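Long-range contacts in siderophore periplasmic binding protein (Thermobifida fusca, PDB 5DH0), which probably binds the iron-loaded siderophore fuscachelin outside the cell membrane and hands it on for import: residues T71-A75 against T251-E255; S242-I247 against W270-A275; H282-Y286 against I297-Q301. One frame throughout, in Å; residues are numbered along the deposited sequence.

Interaction 1 (T71-A75 against T251-E255)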
loop_
_atom_site.group_PDB
_atom_site.type_symbol
_atom_site.label_atom_id
_atom_site.label_comp_id
_atom_site.label_asym_id
_atom_site.label_seq_id
_atom_site.Cartn_x
_atom_site.Cartn_y
_atom_site.Cartn_z
ATOM N N THR A 71 -26.742 -18.804 1.975
ATOM C CA THR A 71 -25.332 -18.443 1.859
ATOM C C THR A 71 -24.548 -18.555 3.183
ATOM O O THR A 71 -23.348 -18.785 3.158
ATOM C CB THR A 71 -25.189 -17.016 1.273
ATOM O OG1 THR A 71 -26.081 -16.120 1.951
ATOM C CG2 THR A 71 -25.537 -17.010 -0.215
ATOM N N LEU A 72 -25.221 -18.448 4.330
ATOM C CA LEU A 72 -24.552 -18.564 5.640
ATOM C C LEU A 72 -24.328 -20.000 6.151
ATOM O O LEU A 72 -23.710 -20.198 7.215
ATOM C CB LEU A 72 -25.350 -17.810 6.711
ATOM C CG LEU A 72 -25.575 -16.305 6.571
ATOM C CD1 LEU A 72 -26.584 -15.818 7.597
ATOM C CD2 LEU A 72 -24.274 -15.573 6.732
ATOM N N TYR A 73 -24.835 -21.001 5.431
ATOM C CA TYR A 73 -24.847 -22.366 5.972
ATOM C C TYR A 73 -24.422 -23.406 4.958
ATOM O O TYR A 73 -24.411 -23.131 3.758
ATOM C CB TYR A 73 -26.240 -22.718 6.508
ATOM C CG TYR A 73 -26.765 -21.671 7.456
ATOM C CD1 TYR A 73 -26.211 -21.519 8.726
ATOM C CD2 TYR A 73 -27.793 -20.811 7.073
ATOM C CE1 TYR A 73 -26.672 -20.544 9.592
ATOM C CE2 TYR A 73 -28.266 -19.838 7.934
ATOM C CZ TYR A 73 -27.700 -19.711 9.191
ATOM O OH TYR A 73 -28.167 -18.741 10.043
ATOM N N THR A 74 -24.074 -24.601 5.446
ATOM C CA THR A 74 -23.788 -25.726 4.557
ATOM C C THR A 74 -25.102 -26.087 3.885
ATOM O O THR A 74 -26.173 -25.747 4.386
ATOM C CB THR A 74 -23.204 -26.968 5.294
ATOM O OG1 THR A 74 -24.217 -27.566 6.114
ATOM C CG2 THR A 74 -21.981 -26.598 6.149
ATOM N N ALA A 75 -25.024 -26.772 2.750
ATOM C CA ALA A 75 -26.233 -27.204 2.036
ATOM C C ALA A 75 -27.131 -28.044 2.943
ATOM O O ALA A 75 -28.330 -27.837 3.003
ATOM C CB ALA A 75 -25.872 -27.991 0.809
ATOM N N THR A 251 -17.403 -16.320 -0.923
ATOM C CA THR A 251 -18.266 -17.356 -1.501
ATOM C C THR A 251 -19.170 -17.904 -0.423
ATOM O O THR A 251 -19.062 -17.495 0.729
ATOM C CB THR A 251 -17.474 -18.530 -2.093
ATOM O OG1 THR A 251 -16.721 -19.174 -1.050
ATOM C CG2 THR A 251 -16.534 -18.060 -3.198
ATOM N N ASP A 252 -20.044 -18.839 -0.785
ATOM C CA ASP A 252 -20.867 -19.514 0.217
ATOM C C ASP A 252 -20.117 -20.717 0.749
ATOM O O ASP A 252 -19.007 -20.985 0.305
ATOM C CB ASP A 252 -22.235 -19.922 -0.356
ATOM C CG ASP A 252 -22.161 -21.042 -1.406
ATOM O OD1 ASP A 252 -21.071 -21.580 -1.715
ATOM O OD2 ASP A 252 -23.238 -21.376 -1.950
ATOM N N ALA A 253 -20.727 -21.455 1.670
ATOM C CA ALA A 253 -20.044 -22.585 2.309
ATOM C C ALA A 253 -19.576 -23.676 1.330
ATOM O O ALA A 253 -18.701 -24.479 1.670
ATOM C CB ALA A 253 -20.935 -23.190 3.365
ATOM N N GLN A 254 -20.138 -23.694 0.118
ATOM C CA GLN A 254 -19.736 -24.667 -0.907
ATOM C C GLN A 254 -18.703 -24.113 -1.885
ATOM O O GLN A 254 -18.549 -24.644 -2.981
ATOM C CB GLN A 254 -20.955 -25.159 -1.704
ATOM C CG GLN A 254 -21.826 -26.173 -0.972
ATOM C CD GLN A 254 -22.653 -25.557 0.149
ATOM O OE1 GLN A 254 -22.554 -25.975 1.308
ATOM N NE2 GLN A 254 -23.487 -24.570 -0.193
ATOM N N GLU A 255 -18.008 -23.049 -1.483
ATOM C CA GLU A 255 -17.080 -22.309 -2.349
ATOM C C GLU A 255 -17.720 -21.777 -3.629
ATOM O O GLU A 255 -17.032 -21.574 -4.622
ATOM C CB GLU A 255 -15.869 -23.162 -2.729
ATOM C CG GLU A 255 -14.825 -23.296 -1.629
ATOM C CD GLU A 255 -13.526 -23.931 -2.112
ATOM O OE1 GLU A 255 -13.462 -24.327 -3.301
ATOM O OE2 GLU A 255 -12.580 -24.051 -1.297
#
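Asp252, whose CB rests 3.9 Å from Thr71 O, has its own carbonyl oxygen gripped from two sides. Thr251 OG1 reaches Asp252 O from one face of its plane at 3.2 Å, and Glu255 N comes from the opposite face at 2.9 Å. The second bond closes a type I beta turn over Asp252-Glu255. The carboxylate tightens the same bend: with CG set between the backbone N and the carbonyl carbon (chi1 69°), Asp252 OD1 folds back to accept from Gln254 N at 2.9 Å, an Asx turn, and it also accepts from the backbone N of Asn256. Gln254 N meets this oxygen from well above the carboxylate plane.

Besides Asp252 CB, the turn presents Ala253 and Gln254 to the loop 71-75. Ala253 points its methyl at the backbone there, CB lying 3.5 Å from Tyr73 O and also touching Thr74 CA. Gln254 reaches further: its chain bends at chi2 (73°), bringing OE1 within 3.0 Å of Ala75 N. This hydrogen bond is not straight (137° at the hydrogen), and the donor stands above the plane of the side-chain amide. Ala75 opens helix 75-81, and Thr74, at the N-cap position, turns OG1 onto Glu77 N. Gln254 thus supplies an acceptor for an amide of the first helical turn from another part of the chain. On the far side, Tyr73 packs against helix 52-57.

The bridge joins a loop of the parallel-sheet lobe to one following strand 246-250 of the other lobe. With one bent hydrogen bond, a few methyl and backbone touches and 227 Å² of buried surface, it is a light, exposed interlobe contact, whose turn is stiffened by its own internal bonds.

Interaction 2 (S242-I247 against W270-A275)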
loop_
_atom_site.group_PDB
_atom_site.type_symbol
_atom_site.label_atom_id
_atom_site.label_comp_id
_atom_site.label_asym_id
_atom_site.label_seq_id
_atom_site.Cartn_x
_atom_site.Cartn_y
_atom_site.Cartn_z
ATOM N N SER A 242 -4.631 -2.993 -8.007
ATOM C CA SER A 242 -3.372 -3.313 -8.675
ATOM C C SER A 242 -2.229 -3.638 -7.691
ATOM O O SER A 242 -1.298 -4.359 -8.044
ATOM C CB SER A 242 -2.953 -2.158 -9.592
ATOM O OG SER A 242 -2.673 -0.987 -8.828
ATOM N N ASP A 243 -2.292 -3.121 -6.465
ATOM C CA ASP A 243 -1.228 -3.407 -5.489
ATOM C C ASP A 243 -1.398 -4.730 -4.749
ATOM O O ASP A 243 -0.528 -5.123 -3.989
ATOM C CB ASP A 243 -1.110 -2.277 -4.461
ATOM C CG ASP A 243 -2.372 -2.106 -3.618
ATOM O OD1 ASP A 243 -3.483 -2.377 -4.147
ATOM O OD2 ASP A 243 -2.246 -1.668 -2.441
ATOM N N ALA A 244 -2.512 -5.416 -4.958
ATOM C CA ALA A 244 -2.742 -6.690 -4.281
ATOM C C ALA A 244 -1.940 -7.831 -4.927
ATOM O O ALA A 244 -1.942 -8.001 -6.143
ATOM C CB ALA A 244 -4.227 -7.019 -4.282
ATOM N N ASP A 245 -1.262 -8.616 -4.105
ATOM C CA ASP A 245 -0.554 -9.794 -4.588
ATOM C C ASP A 245 -1.492 -10.994 -4.594
ATOM O O ASP A 245 -1.355 -11.909 -5.392
ATOM C CB ASP A 245 0.665 -10.094 -3.697
ATOM C CG ASP A 245 1.616 -8.906 -3.576
ATOM O OD1 ASP A 245 1.886 -8.234 -4.595
ATOM O OD2 ASP A 245 2.090 -8.635 -2.448
ATOM N N VAL A 246 -2.431 -10.979 -3.655
ATOM C CA VAL A 246 -3.385 -12.051 -3.428
ATOM C C VAL A 246 -4.776 -11.459 -3.244
ATOM O O VAL A 246 -4.974 -10.518 -2.464
ATOM C CB VAL A 246 -3.038 -12.884 -2.185
ATOM C CG1 VAL A 246 -4.144 -13.911 -1.903
ATOM C CG2 VAL A 246 -1.691 -13.557 -2.354
ATOM N N ILE A 247 -5.738 -12.011 -3.969
ATOM C CA ILE A 247 -7.099 -11.543 -3.879
ATOM C C ILE A 247 -8.003 -12.676 -3.433
ATOM O O ILE A 247 -8.005 -13.744 -4.037
ATOM C CB ILE A 247 -7.578 -10.983 -5.221
ATOM C CG1 ILE A 247 -6.806 -9.711 -5.565
ATOM C CG2 ILE A 247 -9.066 -10.695 -5.179
ATOM C CD1 ILE A 247 -7.301 -9.051 -6.876
ATOM N N TRP A 270 -10.511 -6.950 -14.757
ATOM C CA TRP A 270 -10.116 -7.940 -13.773
ATOM C C TRP A 270 -8.935 -8.763 -14.280
ATOM O O TRP A 270 -7.995 -9.047 -13.530
ATOM C CB TRP A 270 -11.289 -8.853 -13.431
ATOM C CG TRP A 270 -11.028 -9.783 -12.287
ATOM C CD1 TRP A 270 -10.682 -11.100 -12.360
ATOM C CD2 TRP A 270 -11.105 -9.463 -10.888
ATOM N NE1 TRP A 270 -10.542 -11.620 -11.092
ATOM C CE2 TRP A 270 -10.796 -10.634 -10.172
ATOM C CE3 TRP A 270 -11.409 -8.300 -10.174
ATOM C CZ2 TRP A 270 -10.769 -10.673 -8.777
ATOM C CZ3 TRP A 270 -11.383 -8.344 -8.792
ATOM C CH2 TRP A 270 -11.067 -9.522 -8.110
ATOM N N GLN A 271 -8.956 -9.100 -15.565
ATOM C CA GLN A 271 -7.950 -9.998 -16.128
ATOM C C GLN A 271 -6.555 -9.370 -16.181
ATOM O O GLN A 271 -5.547 -10.080 -16.272
ATOM C CB GLN A 271 -8.382 -10.459 -17.519
ATOM C CG GLN A 271 -9.679 -11.254 -17.489
ATOM C CD GLN A 271 -9.534 -12.516 -16.670
ATOM O OE1 GLN A 271 -8.504 -13.194 -16.739
ATOM N NE2 GLN A 271 -10.554 -12.834 -15.874
ATOM N N SER A 272 -6.498 -8.047 -16.080
ATOM C CA SER A 272 -5.224 -7.342 -16.096
ATOM C C SER A 272 -4.576 -7.166 -14.715
ATOM O O SER A 272 -3.422 -6.749 -14.628
ATOM C CB SER A 272 -5.401 -5.979 -16.753
ATOM O OG SER A 272 -5.957 -6.137 -18.045
ATOM N N LEU A 273 -5.307 -7.473 -13.644
ATOM C CA LEU A 273 -4.743 -7.394 -12.291
ATOM C C LEU A 273 -3.548 -8.318 -12.124
ATOM O O LEU A 273 -3.630 -9.504 -12.472
ATOM C CB LEU A 273 -5.792 -7.745 -11.236
ATOM C CG LEU A 273 -6.923 -6.742 -11.090
ATOM C CD1 LEU A 273 -7.923 -7.225 -10.038
ATOM C CD2 LEU A 273 -6.355 -5.364 -10.771
ATOM N N PRO A 274 -2.442 -7.781 -11.577
ATOM C CA PRO A 274 -1.261 -8.575 -11.225
ATOM C C PRO A 274 -1.631 -9.863 -10.486
ATOM O O PRO A 274 -1.087 -10.922 -10.794
ATOM C CB PRO A 274 -0.463 -7.638 -10.310
ATOM C CG PRO A 274 -0.839 -6.274 -10.740
ATOM C CD PRO A 274 -2.262 -6.349 -11.269
ATOM N N ALA A 275 -2.555 -9.783 -9.534
ATOM C CA ALA A 275 -2.898 -10.967 -8.753
ATOM C C ALA A 275 -3.625 -11.993 -9.615
ATOM O O ALA A 275 -3.490 -13.203 -9.414
ATOM C CB ALA A 275 -3.734 -10.596 -7.555
HETATM O O HOH W 1 -3.454 -7.468 -8.327
#
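Ile247 forks into a hollow lined by Trp270, Leu273 and Ala275. Its CG2 branch meets the indole obliquely, 3.7 Å from Trp270 CH2, the two side chains arriving from opposite directions. The other branch carries CD1 to Leu273 CD1, also at 3.7 Å, and those two side chains cross at about a right angle. This division follows from chi1 (-67°), which sets CG1 beside the backbone N and CG2 beside the carbonyl carbon. Leu273 CD1 in turn lies over one face of the Trp270 ring, offset toward its rim, so the three apolar groups interlock. Cutting Ile247 back to an alanine would probably leave a gap facing Trp270 CH2, Leu273 CD1 and Ala275 CB, and cost the indole one of its neighbours.

The reciprocal bump is Ala275. Its methyl fits the bend of the chain just before the strand, with CB 3.5 Å from Ala244 O and equally near Asp245 O, while Ile247 CG1 closes the third side at 3.8 Å. Further along, the Pro274 ring sits on the backbone of Ser242, its CG 3.3 Å from Ser242 O, and Leu273 CD2 covers the nitrogen of the same serine.

Between these fits one water is lodged. It donates to Ala244 O at 2.7 Å and accepts from Ala275 N, an amide of the first turn of helix 274-277. Leu264 and Leu265 of helix 259-265 and Val191 of strand 187-193 extend the apolar surroundings of Trp270, and Thr83 of the second subunit packs on Ser242 and Asp243. The segments share no direct hydrogen bond: apolar fit and one bridging water join them, and the water satisfies the two backbone groups that face each other without meeting.

Interaction 3 (H282-Y286 against I297-Q301)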
loop_
_atom_site.group_PDB
_atom_site.type_symbol
_atom_site.label_atom_id
_atom_site.label_comp_id
_atom_site.label_asym_id
_atom_site.label_seq_id
_atom_site.Cartn_x
_atom_site.Cartn_y
_atom_site.Cartn_z
ATOM N N HIS A 282 -8.484 -16.434 -4.921
ATOM C CA HIS A 282 -8.919 -17.613 -4.189
ATOM C C HIS A 282 -10.267 -17.353 -3.568
ATOM O O HIS A 282 -10.561 -16.235 -3.159
ATOM C CB HIS A 282 -7.908 -17.983 -3.089
ATOM C CG HIS A 282 -6.523 -18.233 -3.600
ATOM N ND1 HIS A 282 -6.079 -19.485 -3.968
ATOM C CD2 HIS A 282 -5.489 -17.386 -3.821
ATOM C CE1 HIS A 282 -4.832 -19.398 -4.393
ATOM N NE2 HIS A 282 -4.450 -18.136 -4.318
ATOM N N PRO A 283 -11.097 -18.384 -3.487
ATOM C CA PRO A 283 -12.356 -18.224 -2.754
ATOM C C PRO A 283 -12.106 -18.143 -1.249
ATOM O O PRO A 283 -11.046 -18.578 -0.784
ATOM C CB PRO A 283 -13.140 -19.487 -3.125
ATOM C CG PRO A 283 -12.081 -20.484 -3.461
ATOM C CD PRO A 283 -10.962 -19.713 -4.099
ATOM N N LEU A 284 -13.064 -17.586 -0.508
ATOM C CA LEU A 284 -12.991 -17.518 0.949
ATOM C C LEU A 284 -14.362 -17.740 1.578
ATOM O O LEU A 284 -15.220 -16.881 1.511
ATOM C CB LEU A 284 -12.432 -16.173 1.409
ATOM C CG LEU A 284 -12.274 -16.079 2.928
ATOM C CD1 LEU A 284 -11.197 -17.036 3.430
ATOM C CD2 LEU A 284 -11.984 -14.649 3.369
ATOM N N ARG A 285 -14.551 -18.898 2.188
ATOM C CA ARG A 285 -15.773 -19.233 2.894
ATOM C C ARG A 285 -15.821 -18.640 4.311
ATOM O O ARG A 285 -14.779 -18.380 4.924
ATOM C CB ARG A 285 -15.903 -20.751 2.986
ATOM C CG ARG A 285 -16.055 -21.453 1.665
ATOM C CD ARG A 285 -15.250 -22.725 1.693
ATOM N NE ARG A 285 -15.620 -23.530 2.842
ATOM C CZ ARG A 285 -14.743 -24.121 3.645
ATOM N NH1 ARG A 285 -13.440 -23.999 3.413
ATOM N NH2 ARG A 285 -15.177 -24.841 4.672
ATOM N N TYR A 286 -17.038 -18.461 4.826
ATOM C CA TYR A 286 -17.296 -17.959 6.176
ATOM C C TYR A 286 -16.571 -16.653 6.450
ATOM O O TYR A 286 -16.166 -16.387 7.577
ATOM C CB TYR A 286 -16.923 -19.012 7.219
ATOM C CG TYR A 286 -17.840 -20.209 7.152
ATOM C CD1 TYR A 286 -19.188 -20.092 7.490
ATOM C CD2 TYR A 286 -17.375 -21.447 6.721
ATOM C CE1 TYR A 286 -20.042 -21.172 7.416
ATOM C CE2 TYR A 286 -18.229 -22.543 6.642
ATOM C CZ TYR A 286 -19.562 -22.400 6.990
ATOM O OH TYR A 286 -20.417 -23.482 6.926
ATOM N N ILE A 297 -12.047 -21.393 10.481
ATOM C CA ILE A 297 -12.072 -21.857 9.085
ATOM C C ILE A 297 -11.456 -20.818 8.155
ATOM O O ILE A 297 -10.710 -21.160 7.241
ATOM C CB ILE A 297 -13.504 -22.197 8.660
ATOM C CG1 ILE A 297 -13.929 -23.472 9.393
ATOM C CG2 ILE A 297 -13.623 -22.343 7.140
ATOM C CD1 ILE A 297 -15.412 -23.651 9.476
ATOM N N VAL A 298 -11.718 -19.545 8.422
ATOM C CA VAL A 298 -11.072 -18.468 7.674
ATOM C C VAL A 298 -9.533 -18.467 7.813
ATOM O O VAL A 298 -8.826 -18.351 6.807
ATOM C CB VAL A 298 -11.625 -17.089 8.108
ATOM C CG1 VAL A 298 -10.810 -15.972 7.504
ATOM C CG2 VAL A 298 -13.076 -16.966 7.697
ATOM N N LEU A 299 -9.024 -18.580 9.047
ATOM C CA LEU A 299 -7.583 -18.760 9.291
ATOM C C LEU A 299 -6.996 -19.921 8.517
ATOM O O LEU A 299 -5.916 -19.808 7.951
ATOM C CB LEU A 299 -7.303 -19.001 10.771
ATOM C CG LEU A 299 -7.335 -17.770 11.647
ATOM C CD1 LEU A 299 -6.873 -18.147 13.042
ATOM C CD2 LEU A 299 -6.448 -16.704 11.017
ATOM N N ASP A 300 -7.696 -21.053 8.512
ATOM C CA ASP A 300 -7.204 -22.229 7.801
ATOM C C ASP A 300 -7.067 -21.965 6.299
ATOM O O ASP A 300 -6.177 -22.511 5.651
ATOM C CB ASP A 300 -8.114 -23.442 8.055
ATOM N N GLN A 301 -7.928 -21.112 5.749
ATOM C CA GLN A 301 -7.880 -20.811 4.326
ATOM C C GLN A 301 -6.765 -19.820 4.005
ATOM O O GLN A 301 -6.124 -19.910 2.963
ATOM C CB GLN A 301 -9.228 -20.265 3.839
ATOM C CG GLN A 301 -10.378 -21.271 3.794
ATOM C CD GLN A 301 -11.705 -20.597 3.456
ATOM O OE1 GLN A 301 -12.054 -20.434 2.289
ATOM N NE2 GLN A 301 -12.443 -20.204 4.477
#
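Leu284 and Gln301 meet where strand 282-284 and helix 297-301 run nearly antiparallel, their axes 169° apart in direction and 9.7 Å apart at closest approach. The main polar link is the Gln301 side chain, which stretches out beyond CG and sets its amide against the backbone of Arg285. Gln301 OE1 accepts from Arg285 N at 2.9 Å, nearly straight (162°) and on a lone pair in the carbonyl plane. From the other corner of the same amide, NE2 donates to Arg285 O at 3.0 Å. The backbone N-H and C=O of Arg285 are both thereby paired, much as a neighbouring strand would pair them, and the two bonds fix the flip of the amide. A weak bond from Gln301 NE2 to Ile297 O, one turn back in the helix, adds to this.

Van der Waals contacts surround the amide. Leu284 CD1 presses on Gln301 CD at 3.6 Å. Arg285 bends at chi2 and chi3, crossing Gln301 at about a right angle and bringing its guanidinium under Ile297: CG2 of Ile297 lies over one face, 3.8 Å from Arg285 NH2. The same methyl touches the Tyr286 ring obliquely, 3.9 Å from CD2. Tyr286 has left-handed backbone angles, and its carbonyl O and that of Arg285 both come close to Val298 CG2. Arg285 NE makes a weak hydrogen bond to Ala253 O, while Leu299, on the far side of the helix, packs on helix 158-178.

Strand 281-284 lies beside the parallel strand 246-250, and helix 292-307 follows it in the chain and returns antiparallel across it: a beta-alpha unit characteristic of the alpha/beta lobes of periplasmic binding proteins.

Overall arrangement
Each contact has at least one segment in or next to the mixed sheet. Strand 246-250 starts in interaction 2 and leads into the turn of interaction 1; the centres of interactions 1 and 2 lie about 25 Å apart, and their segments alternate along the chain. Interaction 3 opens after both have closed, on strand 281-284, the parallel neighbour of 246-250, and Ile247 O probably bonds His282 N. Helices 259-265 and 274-277 form the crossover between these strands. Interactions 1 and 3, about 11 Å apart, touch through Arg285 and Tyr286. Interactions 2 and 3 thus lie within the mixed-sheet lobe, while interaction 1 reaches the parallel-sheet lobe, consistent with a two-lobed binding protein whose ligand probably sits between them.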